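Long-range contacts in SusD superfamily protein (Parabacteroides distasonis, PDB 3OTN), which probably binds nutrient glycans at the bacterial outer membrane as a SusD-like protein: residues G247-Q252 and V357-D362; Q252-L257 and D352-V357. All blocks are in the same frame, centred on the assembly; numbering follows the deposited sequence.

Overall arrangement
Contacts 1 and 2 are consecutive parts of one small antiparallel sheet, with their centres about 12 Å apart. Strand 249-253 runs up its middle: contact 1 pairs it with strand 358-359, contact 2 with strand 355-356. The two outer strands follow each other in the chain and meet at the corner at V357, which, like Q252, belongs to both contacts. Side chains also touch across the join, F249 CD1 lying 3.2 Å from S356 OG. Contact 1 is fully buried, about 10 Å from the chain centre (centre to centre); contact 2, about 13 Å from it, reaches the surface. Ethanediol molecules, probably from the crystallisation liquor, bind at both contacts.

Contact 1 of 2, residues G247-Q252 and V357-D362; sequences GEFIYQ and VYRYTD. With EDO (1,2-ethanediol), chain S.
Two classic beta bulges put a kink in the antiparallel pairing of E248-Q252 with V357-T361, which leads straight into the start of helix 360-375. In the first bulge I250 N and Y251 N both donate to Y358 O; the bond from Y251, 3.1 Å between Y251 N and Y358 O, lies in the carbonyl plane on a lone pair. The second mirrors it from the other strand, Y251 O accepting from V357 N at 2.8 Å and from Y358 N. Beyond the bulges F249 and R359 form a non-hydrogen-bonded pair, and Y360 N donates to E248 O at 2.7 Å.

Where the strand gives way to the helix, E248 holds the first turn. Three donors grip E248 OE1: T361 OG1 at 2.6 Å from the syn side but tilted out of the carboxylate plane, T361 N at 3.0 Å from above one side of that plane, and R359 NH1 at 2.9 Å from the other side, in a salt bridge. R359, at the N-cap position, has CG between its backbone N and carbonyl carbon (chi1 68°); from there the extended chain carries its guanidinium to the carboxylate, the two planes 27° apart. On the way its CB passes F249 CD1. The other carboxylate oxygen, E248 OE2, pairs with R392, while R359 NH2 reaches E421. Y360 OH is hydrogen-bonded to an ethanediol. At the corner, V357 lies side by side with Y251, V357 CB at the edge of the Y251 ring, 4.0 Å from Y251 CD2.

Helix 187-202 packs against I250, Y251 and Y358, helix 108-133 against Y251, V357 and Y358, and helix 403-418 against R359 and T361, so the kinked strands are wedged among the helices of the SusD fold.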
loop_
_atom_site.group_PDB
_atom_site.type_symbol
_atom_site.label_atom_id
_atom_site.label_comp_id
_atom_site.label_asym_id
_atom_site.label_seq_id
_atom_site.Cartn_x
_atom_site.Cartn_y
_atom_site.Cartn_z
ATOM N N GLY A 247 6.469 8.961 -14.231
ATOM C CA GLY A 247 5.430 9.942 -13.890
ATOM C C GLY A 247 5.394 10.115 -12.387
ATOM O O GLY A 247 6.356 10.592 -11.802
ATOM N N GLU A 248 4.329 9.641 -11.751
ATOM C CA GLU A 248 4.218 9.698 -10.290
ATOM C C GLU A 248 4.905 8.549 -9.575
ATOM O O GLU A 248 5.204 8.652 -8.369
ATOM C CB GLU A 248 2.764 9.683 -9.865
ATOM C CG GLU A 248 1.977 10.931 -10.216
ATOM C CD GLU A 248 0.669 11.056 -9.447
ATOM O OE1 GLU A 248 0.568 10.488 -8.308
ATOM O OE2 GLU A 248 -0.252 11.738 -9.984
ATOM N N PHE A 249 5.129 7.446 -10.272
ATOM C CA PHE A 249 5.477 6.213 -9.580
ATOM C C PHE A 249 6.916 6.236 -9.067
ATOM O O PHE A 249 7.862 6.455 -9.822
ATOM C CB PHE A 249 5.211 4.983 -10.419
ATOM C CG PHE A 249 3.770 4.859 -10.896
ATOM C CD1 PHE A 249 2.705 4.991 -10.014
ATOM C CD2 PHE A 249 3.501 4.647 -12.248
ATOM C CE1 PHE A 249 1.382 4.875 -10.464
ATOM C CE2 PHE A 249 2.215 4.518 -12.704
ATOM C CZ PHE A 249 1.139 4.630 -11.819
ATOM N N ILE A 250 7.050 5.970 -7.771
ATOM C CA ILE A 250 8.338 6.031 -7.043
ATOM C C ILE A 250 8.828 4.619 -6.738
ATOM O O ILE A 250 9.994 4.278 -7.025
ATOM C CB ILE A 250 8.187 6.866 -5.730
ATOM C CG1 ILE A 250 7.808 8.306 -6.065
ATOM C CG2 ILE A 250 9.517 6.895 -4.926
ATOM C CD1 ILE A 250 7.344 9.104 -4.854
ATOM N N TYR A 251 7.953 3.796 -6.182
ATOM C CA TYR A 251 8.266 2.372 -5.987
ATOM C C TYR A 251 7.016 1.514 -6.232
ATOM O O TYR A 251 5.942 1.829 -5.742
ATOM C CB TYR A 251 8.858 2.160 -4.574
ATOM C CG TYR A 251 9.577 0.858 -4.489
ATOM C CD1 TYR A 251 10.811 0.693 -5.106
ATOM C CD2 TYR A 251 9.000 -0.238 -3.849
ATOM C CE1 TYR A 251 11.476 -0.545 -5.076
ATOM C CE2 TYR A 251 9.655 -1.483 -3.803
ATOM C CZ TYR A 251 10.871 -1.637 -4.422
ATOM O OH TYR A 251 11.485 -2.851 -4.388
ATOM N N GLN A 252 7.171 0.419 -6.966
ATOM C CA GLN A 252 6.050 -0.386 -7.356
ATOM C C GLN A 252 6.394 -1.865 -7.307
ATOM O O GLN A 252 7.537 -2.257 -7.480
ATOM C CB GLN A 252 5.673 -0.053 -8.818
ATOM C CG GLN A 252 5.214 1.380 -9.080
ATOM C CD GLN A 252 4.473 1.509 -10.375
ATOM O OE1 GLN A 252 5.077 1.428 -11.454
ATOM N NE2 GLN A 252 3.147 1.717 -10.294
ATOM N N VAL A 357 3.550 0.950 -4.568
ATOM C CA VAL A 357 3.842 1.033 -3.135
ATOM C C VAL A 357 3.906 2.523 -2.726
ATOM O O VAL A 357 3.300 2.911 -1.732
ATOM C CB VAL A 357 5.170 0.287 -2.783
ATOM C CG1 VAL A 357 5.567 0.506 -1.331
ATOM C CG2 VAL A 357 5.029 -1.190 -3.091
ATOM N N TYR A 358 4.649 3.338 -3.471
ATOM C CA TYR A 358 4.619 4.818 -3.301
ATOM C C TYR A 358 4.496 5.502 -4.645
ATOM O O TYR A 358 5.220 5.162 -5.582
ATOM C CB TYR A 358 5.868 5.373 -2.579
ATOM C CG TYR A 358 5.846 5.059 -1.115
ATOM C CD1 TYR A 358 4.964 5.702 -0.273
ATOM C CD2 TYR A 358 6.662 4.074 -0.580
ATOM C CE1 TYR A 358 4.882 5.375 1.072
ATOM C CE2 TYR A 358 6.589 3.744 0.761
ATOM C CZ TYR A 358 5.699 4.410 1.574
ATOM O OH TYR A 358 5.595 4.082 2.878
ATOM N N ARG A 359 3.604 6.479 -4.729
ATOM C CA ARG A 359 3.512 7.376 -5.868
ATOM C C ARG A 359 3.511 8.829 -5.375
ATOM O O ARG A 359 3.309 9.104 -4.214
ATOM C CB ARG A 359 2.300 7.065 -6.739
ATOM C CG ARG A 359 0.923 7.350 -6.135
ATOM C CD ARG A 359 -0.103 6.953 -7.145
ATOM N NE ARG A 359 -1.513 7.098 -6.733
ATOM C CZ ARG A 359 -2.357 8.044 -7.153
ATOM N NH1 ARG A 359 -1.948 9.021 -7.963
ATOM N NH2 ARG A 359 -3.654 8.000 -6.787
ATOM N N TYR A 360 3.815 9.743 -6.268
ATOM C CA TYR A 360 4.003 11.151 -5.913
ATOM C C TYR A 360 2.811 11.803 -5.246
ATOM O O TYR A 360 2.992 12.612 -4.311
ATOM C CB TYR A 360 4.382 11.913 -7.176
ATOM C CG TYR A 360 4.944 13.301 -7.017
ATOM C CD1 TYR A 360 5.967 13.565 -6.128
ATOM C CD2 TYR A 360 4.533 14.313 -7.865
ATOM C CE1 TYR A 360 6.524 14.820 -6.056
ATOM C CE2 TYR A 360 5.081 15.569 -7.803
ATOM C CZ TYR A 360 6.073 15.815 -6.905
ATOM O OH TYR A 360 6.602 17.058 -6.834
ATOM N N THR A 361 1.595 11.466 -5.674
ATOM C CA THR A 361 0.395 12.059 -5.004
ATOM C C THR A 361 0.374 11.809 -3.488
ATOM O O THR A 361 0.110 12.730 -2.707
ATOM C CB THR A 361 -0.940 11.629 -5.645
ATOM O OG1 THR A 361 -1.005 12.117 -6.983
ATOM C CG2 THR A 361 -2.159 12.184 -4.852
ATOM N N ASP A 362 0.702 10.583 -3.086
ATOM C CA ASP A 362 0.793 10.178 -1.679
ATOM C C ASP A 362 1.862 11.012 -0.974
ATOM O O ASP A 362 1.623 11.546 0.095
ATOM C CB ASP A 362 1.167 8.691 -1.624
ATOM C CG ASP A 362 1.063 8.051 -0.225
ATOM O OD1 ASP A 362 0.700 8.693 0.809
ATOM O OD2 ASP A 362 1.349 6.821 -0.191
HETATM C C1 EDO S . 4.391 20.985 -6.001
HETATM O O1 EDO S . 3.622 22.188 -5.890
HETATM C C2 EDO S . 3.631 19.966 -6.839
HETATM O O2 EDO S . 4.566 19.151 -7.558
#

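Contact 2 of 2, residues Q252-L257 and D352-V357. With EDO (1,2-ethanediol), chain P; EDO (1,2-ethanediol), chain K.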
loop_
_atom_site.group_PDB
_atom_site.type_symbol
_atom_site.label_atom_id
_atom_site.label_comp_id
_atom_site.label_asym_id
_atom_site.label_seq_id
_atom_site.Cartn_x
_atom_site.Cartn_y
_atom_site.Cartn_z
ATOM N N GLN A 252 7.171 0.419 -6.966
ATOM C CA GLN A 252 6.050 -0.386 -7.356
ATOM C C GLN A 252 6.394 -1.865 -7.307
ATOM O O GLN A 252 7.537 -2.257 -7.480
ATOM C CB GLN A 252 5.673 -0.053 -8.818
ATOM C CG GLN A 252 5.214 1.380 -9.080
ATOM C CD GLN A 252 4.473 1.509 -10.375
ATOM O OE1 GLN A 252 5.077 1.428 -11.454
ATOM N NE2 GLN A 252 3.147 1.717 -10.294
ATOM N N VAL A 253 5.362 -2.682 -7.166
ATOM C CA VAL A 253 5.443 -4.089 -7.455
ATOM C C VAL A 253 5.432 -4.254 -8.980
ATOM O O VAL A 253 4.596 -3.650 -9.665
ATOM C CB VAL A 253 4.291 -4.870 -6.866
ATOM C CG1 VAL A 253 4.480 -6.325 -7.177
ATOM C CG2 VAL A 253 4.237 -4.693 -5.306
ATOM N N GLN A 254 6.346 -5.067 -9.500
ATOM C CA GLN A 254 6.561 -5.195 -10.961
ATOM C C GLN A 254 5.780 -6.364 -11.532
ATOM O O GLN A 254 5.899 -7.518 -11.065
ATOM C CB GLN A 254 8.041 -5.377 -11.316
ATOM C CG GLN A 254 8.991 -4.294 -10.713
ATOM C CD GLN A 254 8.695 -2.903 -11.218
ATOM O OE1 GLN A 254 8.566 -1.929 -10.439
ATOM N NE2 GLN A 254 8.555 -2.791 -12.493
ATOM N N PHE A 255 5.006 -6.044 -12.566
ATOM C CA PHE A 255 4.267 -7.018 -13.367
ATOM C C PHE A 255 4.651 -6.795 -14.821
ATOM O O PHE A 255 4.789 -5.645 -15.267
ATOM C CB PHE A 255 2.762 -6.865 -13.126
ATOM C CG PHE A 255 2.322 -7.243 -11.722
ATOM C CD1 PHE A 255 2.293 -8.572 -11.318
ATOM C CD2 PHE A 255 1.930 -6.275 -10.816
ATOM C CE1 PHE A 255 1.884 -8.918 -10.044
ATOM C CE2 PHE A 255 1.520 -6.620 -9.533
ATOM C CZ PHE A 255 1.478 -7.925 -9.157
ATOM N N SER A 256 4.928 -7.868 -15.543
ATOM C CA SER A 256 5.280 -7.775 -16.954
ATOM C C SER A 256 4.897 -9.050 -17.679
ATOM O O SER A 256 4.852 -10.140 -17.061
ATOM C CB SER A 256 6.784 -7.457 -17.135
ATOM O OG SER A 256 7.612 -8.558 -16.793
ATOM N N LEU A 257 4.707 -8.945 -18.994
ATOM C CA LEU A 257 4.341 -10.109 -19.803
ATOM C C LEU A 257 5.375 -11.249 -19.704
ATOM O O LEU A 257 4.971 -12.386 -19.685
ATOM C CB LEU A 257 4.075 -9.759 -21.275
ATOM C CG LEU A 257 2.849 -8.857 -21.571
ATOM C CD1 LEU A 257 2.905 -8.395 -23.057
ATOM C CD2 LEU A 257 1.544 -9.577 -21.294
ATOM N N ASP A 352 0.048 -6.482 -17.470
ATOM C CA ASP A 352 1.402 -6.030 -17.159
ATOM C C ASP A 352 1.372 -4.642 -16.507
ATOM O O ASP A 352 2.312 -3.844 -16.631
ATOM C CB ASP A 352 2.301 -6.089 -18.405
ATOM C CG ASP A 352 1.757 -5.344 -19.598
ATOM O OD1 ASP A 352 0.616 -4.844 -19.567
ATOM O OD2 ASP A 352 2.491 -5.258 -20.611
ATOM N N LEU A 353 0.298 -4.384 -15.765
ATOM C CA LEU A 353 0.142 -3.144 -14.979
ATOM C C LEU A 353 0.801 -3.297 -13.595
ATOM O O LEU A 353 0.460 -4.206 -12.834
ATOM C CB LEU A 353 -1.358 -2.772 -14.805
ATOM C CG LEU A 353 -1.716 -1.507 -14.024
ATOM C CD1 LEU A 353 -1.189 -0.183 -14.677
ATOM C CD2 LEU A 353 -3.256 -1.427 -13.742
ATOM N N ASN A 354 1.717 -2.377 -13.262
ATOM C CA ASN A 354 2.404 -2.390 -11.955
ATOM C C ASN A 354 1.399 -2.035 -10.856
ATOM O O ASN A 354 0.341 -1.441 -11.149
ATOM C CB ASN A 354 3.601 -1.399 -11.940
ATOM C CG ASN A 354 4.869 -1.979 -12.542
ATOM O OD1 ASN A 354 4.866 -3.074 -13.077
ATOM N ND2 ASN A 354 5.988 -1.216 -12.456
ATOM N N TRP A 355 1.684 -2.463 -9.630
ATOM C CA TRP A 355 0.944 -2.048 -8.415
ATOM C C TRP A 355 1.827 -1.118 -7.572
ATOM O O TRP A 355 2.932 -1.487 -7.186
ATOM C CB TRP A 355 0.512 -3.256 -7.612
ATOM C CG TRP A 355 -0.129 -2.987 -6.281
ATOM C CD1 TRP A 355 0.483 -3.047 -5.050
ATOM C CD2 TRP A 355 -1.482 -2.589 -6.030
ATOM N NE1 TRP A 355 -0.414 -2.755 -4.068
ATOM C CE2 TRP A 355 -1.626 -2.472 -4.631
ATOM C CE3 TRP A 355 -2.600 -2.374 -6.845
ATOM C CZ2 TRP A 355 -2.827 -2.120 -4.030
ATOM C CZ3 TRP A 355 -3.810 -2.034 -6.246
ATOM C CH2 TRP A 355 -3.904 -1.909 -4.848
ATOM N N SER A 356 1.342 0.082 -7.289
ATOM C CA SER A 356 2.130 1.046 -6.521
ATOM C C SER A 356 2.329 0.733 -5.047
ATOM O O SER A 356 1.406 0.297 -4.372
ATOM C CB SER A 356 1.506 2.420 -6.627
ATOM O OG SER A 356 1.651 2.857 -7.928
ATOM N N VAL A 357 3.550 0.950 -4.568
ATOM C CA VAL A 357 3.842 1.033 -3.135
ATOM C C VAL A 357 3.906 2.523 -2.726
ATOM O O VAL A 357 3.300 2.911 -1.732
ATOM C CB VAL A 357 5.170 0.287 -2.783
ATOM C CG1 VAL A 357 5.567 0.506 -1.331
ATOM C CG2 VAL A 357 5.029 -1.190 -3.091
HETATM C C1 EDO P . 7.156 -6.537 -21.237
HETATM O O1 EDO P . 7.240 -7.926 -20.815
HETATM C C2 EDO P . 5.723 -6.026 -21.442
HETATM O O2 EDO P . 4.853 -6.322 -20.333
HETATM C C1 EDO K . 8.142 -7.897 -7.435
HETATM O O1 EDO K . 8.184 -6.518 -7.893
HETATM C C2 EDO K . 7.768 -8.854 -8.577
HETATM O O2 EDO K . 6.347 -8.781 -8.762
HETATM O O HOH W 1 0.929 1.253 -12.021
#
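Side-chain amides and backbone bonds together join Q252-F255 to N354-S356. V253 and W355 form a hydrogen-bonded antiparallel pair, with V253 N 2.7 Å from W355 O and W355 N returning a bond to V253 O. N354 then extends the pairing with its side chain: its OD1 takes F255 N at 3.0 Å, nearly straight (173°), and its ND2 gives to Q252 OE1, approaching from above that carbonyl plane. Q252 OE1 also accepts from N245 N. The Q252 chain, extended beyond CG (chi2 -162°), brings NE2 to S356 OG at 3.0 Å and to a water that also bonds N354 O. An alanine in place of Q252 would probably leave N354 ND2, S356 OG and N245 N without this partner and the water held less firmly.

Apolar contacts are made by F255, whose CE2 lies 4.0 Å from W355 CB, and by V253 CG2 at the edge of the indole. Toward the surface an ethanediol links L257 N to D352 OD2.

Strand 355-356 is one edge of the three-stranded sheet, with 249-253 in the middle and 358-359 beyond it; W355 meets the ring of F339, and the loop residue R260 touches V253 and F255.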